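Local coordinates for protein probable oxidoreductase (Mycobacterium abscessus, PDB 4EYE) that probably catalyses an oxidation-reduction reaction as a quinone-oxidoreductase-like member of the zinc-binding dehydrogenase family, at residues H145-A150 with G173-Q178; A195-V200 with D206-L211. All coordinates share one frame; numbering follows the deposited sequence.

Contact 1. Residues H145-A150 with G173-Q178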
ATOM      1  N   HIS A 145       0.361  -3.159   5.647  1.00 15.60           N
ATOM      2  CA  HIS A 145       0.972  -4.427   6.007  1.00 15.74           C
ATOM      3  C   HIS A 145       2.384  -4.493   5.521  1.00 15.82           C
ATOM      4  O   HIS A 145       3.236  -5.001   6.220  1.00 15.95           O
ATOM      5  CB  HIS A 145       0.189  -5.641   5.443  1.00 15.81           C
ATOM      6  CG  HIS A 145      -1.016  -5.971   6.223  1.00 15.84           C
ATOM      7  ND1 HIS A 145      -1.022  -6.916   7.177  1.00 16.02           N
ATOM      8  CD2 HIS A 145      -2.299  -5.412   6.213  1.00 15.75           C
ATOM      9  CE1 HIS A 145      -2.223  -6.944   7.739  1.00 16.03           C
ATOM     10  NE2 HIS A 145      -2.995  -6.032   7.150  1.00 15.88           N
ATOM     11  N   THR A 146       2.650  -3.958   4.323  1.00 15.78           N
ATOM     12  CA  THR A 146       4.005  -3.882   3.805  1.00 15.91           C
ATOM     13  C   THR A 146       4.934  -3.086   4.737  1.00 15.90           C
ATOM     14  O   THR A 146       6.029  -3.538   5.060  1.00 16.06           O
ATOM     15  CB  THR A 146       4.040  -3.252   2.402  1.00 15.92           C
ATOM     16  OG1 THR A 146       3.270  -4.048   1.516  1.00 16.00           O
ATOM     17  CG2 THR A 146       5.462  -3.154   1.872  1.00 16.10           C
ATOM     18  N   MET A 147       4.470  -1.920   5.159  1.00 15.79           N
ATOM     19  CA  MET A 147       5.264  -1.035   5.988  1.00 15.87           C
ATOM     20  C   MET A 147       5.362  -1.504   7.442  1.00 16.12           C
ATOM     21  O   MET A 147       6.421  -1.348   8.030  1.00 16.28           O
ATOM     22  CB  MET A 147       4.843   0.441   5.849  1.00 15.76           C
ATOM     23  CG  MET A 147       5.234   1.101   4.500  1.00 15.75           C
ATOM     24  SD  MET A 147       6.996   0.863   4.043  1.00 15.94           S
ATOM     25  CE  MET A 147       7.826   1.406   5.538  1.00 16.03           C
ATOM     26  N   TYR A 148       4.337  -2.182   7.975  1.00 16.34           N
ATOM     27  CA  TYR A 148       4.450  -2.806   9.308  1.00 16.70           C
ATOM     28  C   TYR A 148       5.566  -3.860   9.276  1.00 17.04           C
ATOM     29  O   TYR A 148       6.467  -3.849  10.116  1.00 17.25           O
ATOM     30  CB  TYR A 148       3.155  -3.452   9.794  1.00 16.84           C
ATOM     31  CG  TYR A 148       3.207  -3.758  11.271  1.00 17.21           C
ATOM     32  CD1 TYR A 148       2.722  -2.841  12.200  1.00 17.42           C
ATOM     33  CD2 TYR A 148       3.772  -4.920  11.736  1.00 17.53           C
ATOM     34  CE1 TYR A 148       2.797  -3.074  13.558  1.00 17.80           C
ATOM     35  CE2 TYR A 148       3.868  -5.170  13.100  1.00 17.91           C
ATOM     36  CZ  TYR A 148       3.344  -4.232  14.001  1.00 18.01           C
ATOM     37  OH  TYR A 148       3.425  -4.472  15.335  1.00 18.48           O
ATOM     38  N   PHE A 149       5.469  -4.772   8.323  1.00 17.17           N
ATOM     39  CA  PHE A 149       6.520  -5.743   8.058  1.00 17.60           C
ATOM     40  C   PHE A 149       7.903  -5.115   7.868  1.00 17.79           C
ATOM     41  O   PHE A 149       8.854  -5.556   8.488  1.00 18.17           O
ATOM     42  CB  PHE A 149       6.137  -6.532   6.813  1.00 17.65           C
ATOM     43  CG  PHE A 149       7.243  -7.368   6.238  1.00 18.02           C
ATOM     44  CD1 PHE A 149       7.701  -8.516   6.906  1.00 18.36           C
ATOM     45  CD2 PHE A 149       7.759  -7.074   4.998  1.00 18.08           C
ATOM     46  CE1 PHE A 149       8.673  -9.325   6.339  1.00 18.80           C
ATOM     47  CE2 PHE A 149       8.755  -7.882   4.426  1.00 18.50           C
ATOM     48  CZ  PHE A 149       9.199  -9.005   5.093  1.00 18.81           C
ATOM     49  N   ALA A 150       8.004  -4.090   7.020  1.00 17.80           N
ATOM     50  CA  ALA A 150       9.284  -3.410   6.779  1.00 18.18           C
ATOM     51  C   ALA A 150       9.894  -2.895   8.062  1.00 18.44           C
ATOM     52  O   ALA A 150      11.108  -3.029   8.302  1.00 18.72           O
ATOM     53  CB  ALA A 150       9.121  -2.210   5.802  1.00 17.88           C
ATOM     54  N   GLY A 173       4.576   5.741   0.987  1.00 16.63           N
ATOM     55  CA  GLY A 173       5.108   6.817   1.803  1.00 16.50           C
ATOM     56  C   GLY A 173       4.200   7.232   2.945  1.00 16.34           C
ATOM     57  O   GLY A 173       4.664   7.423   4.053  1.00 16.31           O
ATOM     58  N   THR A 174       2.895   7.384   2.665  1.00 16.14           N
ATOM     59  CA  THR A 174       1.925   7.765   3.668  1.00 16.09           C
ATOM     60  C   THR A 174       1.807   6.747   4.808  1.00 15.97           C
ATOM     61  O   THR A 174       1.858   7.128   5.995  1.00 16.07           O
ATOM     62  CB  THR A 174       0.532   7.956   3.009  1.00 16.08           C
ATOM     63  OG1 THR A 174       0.662   8.995   2.028  1.00 16.24           O
ATOM     64  CG2 THR A 174      -0.519   8.347   4.032  1.00 16.16           C
ATOM     65  N   ALA A 175       1.704   5.463   4.435  1.00 15.78           N
ATOM     66  CA  ALA A 175       1.755   4.397   5.413  1.00 15.74           C
ATOM     67  C   ALA A 175       3.079   4.425   6.194  1.00 15.85           C
ATOM     68  O   ALA A 175       3.119   4.208   7.404  1.00 15.92           O
ATOM     69  CB  ALA A 175       1.534   3.025   4.744  1.00 15.59           C
ATOM     70  N   ALA A 176       4.149   4.728   5.495  1.00 15.98           N
ATOM     71  CA  ALA A 176       5.510   4.736   6.116  1.00 16.25           C
ATOM     72  C   ALA A 176       5.601   5.843   7.176  1.00 16.52           C
ATOM     73  O   ALA A 176       6.134   5.612   8.269  1.00 16.77           O
ATOM     74  CB  ALA A 176       6.567   4.926   5.026  1.00 16.28           C
ATOM     75  N   ILE A 177       4.957   6.985   6.904  1.00 16.72           N
ATOM     76  CA  ILE A 177       4.879   8.067   7.871  1.00 17.02           C
ATOM     77  C   ILE A 177       4.025   7.676   9.089  1.00 17.29           C
ATOM     78  O   ILE A 177       4.465   7.839  10.237  1.00 17.47           O
ATOM     79  CB  ILE A 177       4.265   9.367   7.275  1.00 17.11           C
ATOM     80  CG1 ILE A 177       5.166   9.914   6.157  1.00 17.09           C
ATOM     81  CG2 ILE A 177       4.144  10.480   8.349  1.00 17.43           C
ATOM     82  CD1 ILE A 177       4.522  11.035   5.373  1.00 17.22           C
ATOM     83  N   GLN A 178       2.793   7.230   8.847  1.00 17.35           N
ATOM     84  CA  GLN A 178       1.853   7.077   9.945  1.00 17.71           C
ATOM     85  C   GLN A 178       2.294   5.926  10.840  1.00 17.95           C
ATOM     86  O   GLN A 178       2.217   6.029  12.067  1.00 18.83           O
ATOM     87  CB  GLN A 178       0.437   6.801   9.430  1.00 17.61           C
ATOM     88  CG  GLN A 178      -0.218   7.962   8.713  1.00 17.70           C
ATOM     89  CD  GLN A 178      -1.696   7.721   8.568  1.00 17.66           C
ATOM     90  OE1 GLN A 178      -2.120   6.690   7.990  1.00 17.44           O
ATOM     91  NE2 GLN A 178      -2.492   8.597   9.121  1.00 17.78           N
TER

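Contact 2. Residues A195-V200 with D206-L211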
ATOM      1  N   ALA A 195       3.599  20.401  -4.313  1.00 32.47           N
ATOM      2  CA  ALA A 195       2.191  20.655  -3.990  1.00 32.66           C
ATOM      3  C   ALA A 195       1.631  19.702  -2.887  1.00 31.53           C
ATOM      4  O   ALA A 195       0.555  19.961  -2.341  1.00 31.97           O
ATOM      5  CB  ALA A 195       1.336  20.571  -5.261  1.00 32.65           C
ATOM      6  N   ALA A 196       2.356  18.632  -2.549  1.00 30.17           N
ATOM      7  CA  ALA A 196       1.907  17.673  -1.499  1.00 29.40           C
ATOM      8  C   ALA A 196       2.475  17.983  -0.132  1.00 29.03           C
ATOM      9  O   ALA A 196       2.262  17.216   0.820  1.00 27.35           O
ATOM     10  CB  ALA A 196       2.302  16.237  -1.887  1.00 28.77           C
ATOM     11  N   THR A 197       3.224  19.081  -0.030  1.00 28.72           N
ATOM     12  CA  THR A 197       3.902  19.439   1.209  1.00 29.18           C
ATOM     13  C   THR A 197       2.954  19.517   2.415  1.00 29.27           C
ATOM     14  O   THR A 197       3.252  18.947   3.460  1.00 29.20           O
ATOM     15  CB  THR A 197       4.680  20.785   1.058  1.00 30.00           C
ATOM     16  OG1 THR A 197       5.696  20.606   0.072  1.00 30.06           O
ATOM     17  CG2 THR A 197       5.343  21.181   2.374  1.00 29.76           C
ATOM     18  N   GLU A 198       1.817  20.205   2.270  1.00 29.69           N
ATOM     19  CA  GLU A 198       0.875  20.339   3.406  1.00 30.63           C
ATOM     20  C   GLU A 198       0.178  19.010   3.727  1.00 27.73           C
ATOM     21  O   GLU A 198      -0.086  18.700   4.891  1.00 27.94           O
ATOM     22  CB  GLU A 198      -0.181  21.415   3.140  1.00 33.00           C
ATOM     23  CG  GLU A 198       0.398  22.797   2.911  1.00 36.75           C
ATOM     24  CD  GLU A 198       1.246  23.282   4.055  1.00 40.54           C
ATOM     25  OE1 GLU A 198       2.195  24.040   3.765  1.00 48.61           O
ATOM     26  OE2 GLU A 198       0.983  22.915   5.237  1.00 44.39           O
ATOM     27  N   PHE A 199      -0.129  18.251   2.693  1.00 26.16           N
ATOM     28  CA  PHE A 199      -0.708  16.929   2.877  1.00 25.42           C
ATOM     29  C   PHE A 199       0.202  16.089   3.740  1.00 24.59           C
ATOM     30  O   PHE A 199      -0.217  15.514   4.733  1.00 24.70           O
ATOM     31  CB  PHE A 199      -0.929  16.232   1.550  1.00 24.99           C
ATOM     32  CG  PHE A 199      -1.340  14.778   1.707  1.00 24.46           C
ATOM     33  CD1 PHE A 199      -2.640  14.458   2.023  1.00 24.54           C
ATOM     34  CD2 PHE A 199      -0.408  13.764   1.593  1.00 23.86           C
ATOM     35  CE1 PHE A 199      -3.017  13.109   2.182  1.00 24.66           C
ATOM     36  CE2 PHE A 199      -0.777  12.431   1.760  1.00 23.82           C
ATOM     37  CZ  PHE A 199      -2.076  12.112   2.071  1.00 23.66           C
ATOM     38  N   VAL A 200       1.465  16.022   3.351  1.00 24.34           N
ATOM     39  CA  VAL A 200       2.452  15.226   4.072  1.00 24.47           C
ATOM     40  C   VAL A 200       2.621  15.685   5.501  1.00 25.34           C
ATOM     41  O   VAL A 200       2.658  14.853   6.433  1.00 24.19           O
ATOM     42  CB  VAL A 200       3.787  15.163   3.280  1.00 24.61           C
ATOM     43  CG1 VAL A 200       4.927  14.709   4.164  1.00 24.57           C
ATOM     44  CG2 VAL A 200       3.594  14.225   2.086  1.00 24.02           C
ATOM     45  N   ASP A 206       7.370  15.135  10.790  1.00 27.72           N
ATOM     46  CA  ASP A 206       7.899  16.187  11.656  1.00 28.86           C
ATOM     47  C   ASP A 206       8.570  17.313  10.854  1.00 29.54           C
ATOM     48  O   ASP A 206       8.469  18.470  11.202  1.00 29.01           O
ATOM     49  CB  ASP A 206       8.874  15.579  12.664  1.00 28.88           C
ATOM     50  CG  ASP A 206       8.213  14.552  13.552  1.00 29.18           C
ATOM     51  OD1 ASP A 206       7.454  14.960  14.452  1.00 30.05           O
ATOM     52  OD2 ASP A 206       8.433  13.333  13.359  1.00 28.52           O
ATOM     53  N   ILE A 207       9.251  16.949   9.770  1.00 30.52           N
ATOM     54  CA  ILE A 207       9.932  17.916   8.915  1.00 31.54           C
ATOM     55  C   ILE A 207       9.640  17.456   7.492  1.00 31.81           C
ATOM     56  O   ILE A 207       9.749  16.249   7.197  1.00 29.62           O
ATOM     57  CB  ILE A 207      11.459  17.906   9.145  1.00 32.31           C
ATOM     58  CG1 ILE A 207      11.836  18.632  10.453  1.00 34.23           C
ATOM     59  CG2 ILE A 207      12.172  18.570   7.974  1.00 33.36           C
ATOM     60  CD1 ILE A 207      12.417  17.744  11.542  1.00 35.08           C
ATOM     61  N   VAL A 208       9.182  18.384   6.652  1.00 30.92           N
ATOM     62  CA  VAL A 208       9.014  18.094   5.245  1.00 31.14           C
ATOM     63  C   VAL A 208      10.038  18.890   4.441  1.00 31.77           C
ATOM     64  O   VAL A 208      10.289  20.035   4.736  1.00 32.54           O
ATOM     65  CB  VAL A 208       7.588  18.401   4.766  1.00 30.97           C
ATOM     66  CG1 VAL A 208       7.436  18.010   3.305  1.00 30.64           C
ATOM     67  CG2 VAL A 208       6.585  17.657   5.629  1.00 31.39           C
ATOM     68  N   LEU A 209      10.635  18.250   3.441  1.00 32.36           N
ATOM     69  CA  LEU A 209      11.654  18.856   2.597  1.00 32.61           C
ATOM     70  C   LEU A 209      11.380  18.537   1.148  1.00 32.69           C
ATOM     71  O   LEU A 209      10.933  17.428   0.838  1.00 30.96           O
ATOM     72  CB  LEU A 209      13.041  18.320   2.954  1.00 33.59           C
ATOM     73  CG  LEU A 209      13.608  18.793   4.282  1.00 34.61           C
ATOM     74  CD1 LEU A 209      14.796  17.915   4.631  1.00 35.06           C
ATOM     75  CD2 LEU A 209      13.982  20.270   4.192  1.00 35.72           C
ATOM     76  N   PRO A 210      11.657  19.500   0.240  1.00 33.52           N
ATOM     77  CA  PRO A 210      11.445  19.249  -1.171  1.00 33.77           C
ATOM     78  C   PRO A 210      12.633  18.493  -1.776  1.00 34.81           C
ATOM     79  O   PRO A 210      13.753  18.629  -1.312  1.00 34.46           O
ATOM     80  CB  PRO A 210      11.308  20.652  -1.759  1.00 35.02           C
ATOM     81  CG  PRO A 210      12.131  21.513  -0.865  1.00 35.00           C
ATOM     82  CD  PRO A 210      12.077  20.888   0.503  1.00 34.12           C
ATOM     83  N   LEU A 211      12.380  17.668  -2.778  1.00 36.03           N
ATOM     84  CA  LEU A 211      13.455  16.955  -3.449  1.00 38.90           C
ATOM     85  C   LEU A 211      14.041  17.892  -4.484  1.00 40.21           C
ATOM     86  O   LEU A 211      13.550  17.958  -5.598  1.00 40.23           O
ATOM     87  CB  LEU A 211      12.939  15.682  -4.127  1.00 39.69           C
ATOM     88  CG  LEU A 211      14.014  14.837  -4.835  1.00 41.01           C
ATOM     89  CD1 LEU A 211      14.802  13.997  -3.830  1.00 40.34           C
ATOM     90  CD2 LEU A 211      13.387  13.950  -5.921  1.00 42.67           C
TER

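Contact 1. Residues H145-A150 with G173-Q178
Met147 and Ala176 bring their helices closest, with Met147 CA 5.8 Å from Ala176 CA. Residues 145-150 are part of helix 143-154 and residues 173-178 part of helix 171-182, the helix that follows the first strand, 162-165, of the Rossmann-type domain. Both backbones are regularly helical here, with Ala150 N bonded to Thr146 O and Ile177 N to Gly173 O.

Met147 supplies the long side chain, and two alanines form the surface it lies on. With chi1 at -72°, CG sits beside the backbone N and anti to the carbonyl carbon. From there the chain bends the same way twice, at chi2 (-50°) and chi3 (-51°), and the two bends turn the thioether end along its own helix, so that it passes across the face of helix 171-182. Its CG comes within 4.2 Å of Ala175 CB, and it also lies over the backbone of the next residue, 3.9 Å from Ala176 N. At the far end of the same chain, Met147 CE lies beside the Ala176 methyl, 3.8 Å from Ala176 CB and 4.1 Å from Ala176 CA. The Ala175 methyl points toward helix 143-154, whereas that of Ala176 projects along the flank of its helix and is met there by the thioether methyl.

Polar ties between the same two helices lie nearby. Tyr151 OH bonds to Ala176 O and Tyr144 OH to Gln178 OE1, both tyrosines belonging to helix 143-154. On another face of that helix, His145 and Tyr148 touch helix 293-306.

All three touching residues are buried, and the side chains meet through apolar atoms, with no polar bond between the two segments; the small alanines let the backbones come close, and the bent methionine packs against them by van der Waals contact.

Contact 2. Residues A195-V200 with D206-L211
Val208 sets its two methyls against two side chains one helical turn apart, Thr197 and Val200. This is the second half of a Rossmann-type beta-alpha-beta unit: strand 186-191 leads into helix 197-203, and the chain returns as strand 207-210, parallel to the first and an edge strand of the six-stranded parallel sheet. The backbones stay well separated, Thr197 CA lying 6.7 Å from Val208 CA, and the side chains do most of the bridging.

The branches of Val208 divide the work. CG1, anti to the backbone N with chi1 at -177°, turns to the start of the helix and stands 3.9 Å from Thr197 CG2. CG2 faces the next turn, where it is 3.7 Å from Val200 CG1, and it also comes within 4.2 Å of the carbonyl oxygen Thr197 O. Each pair of side chains meets at a slant, branch against branch.

Val200 is the buried member of the trio. Besides Val208 it touches Ala189 and Val191 of strand 186-191 and Ile177 of helix 171-182, so it packs against both strands of the unit. Strand 207-210 pairs in parallel with strand 186-191 through backbone hydrogen bonds of Ile207 and Leu209, while just ahead of it Asp206 makes a salt bridge to Lys181.

Thr197 lies at the partly exposed margin and puts its two branches to different uses. Its chi1 of -63° sends CG2 anti to the backbone N and over to the strand, and leaves OG1 beside that N, hydrogen-bonded to Thr194 O.

The centre of contact 1 is about 8 Å from the centre of the chain, that of contact 2 about 19 Å, beside the edge strand of the parallel sheet. Their centres are about 17 Å apart, yet they touch: Ile177 CD1 is 3.9 Å from Val200 CG1, and Thr174 OG1 is 3.7 Å from Phe199 CE2. Helix 171-182 therefore stands between helix 143-154 and helix 197-203. Both contacts are apolar, but one is buried and joins helix to helix through a bent thioether chain laid on alanines, the other helix to strand through branched side chains, with a threonine methyl at its more open margin.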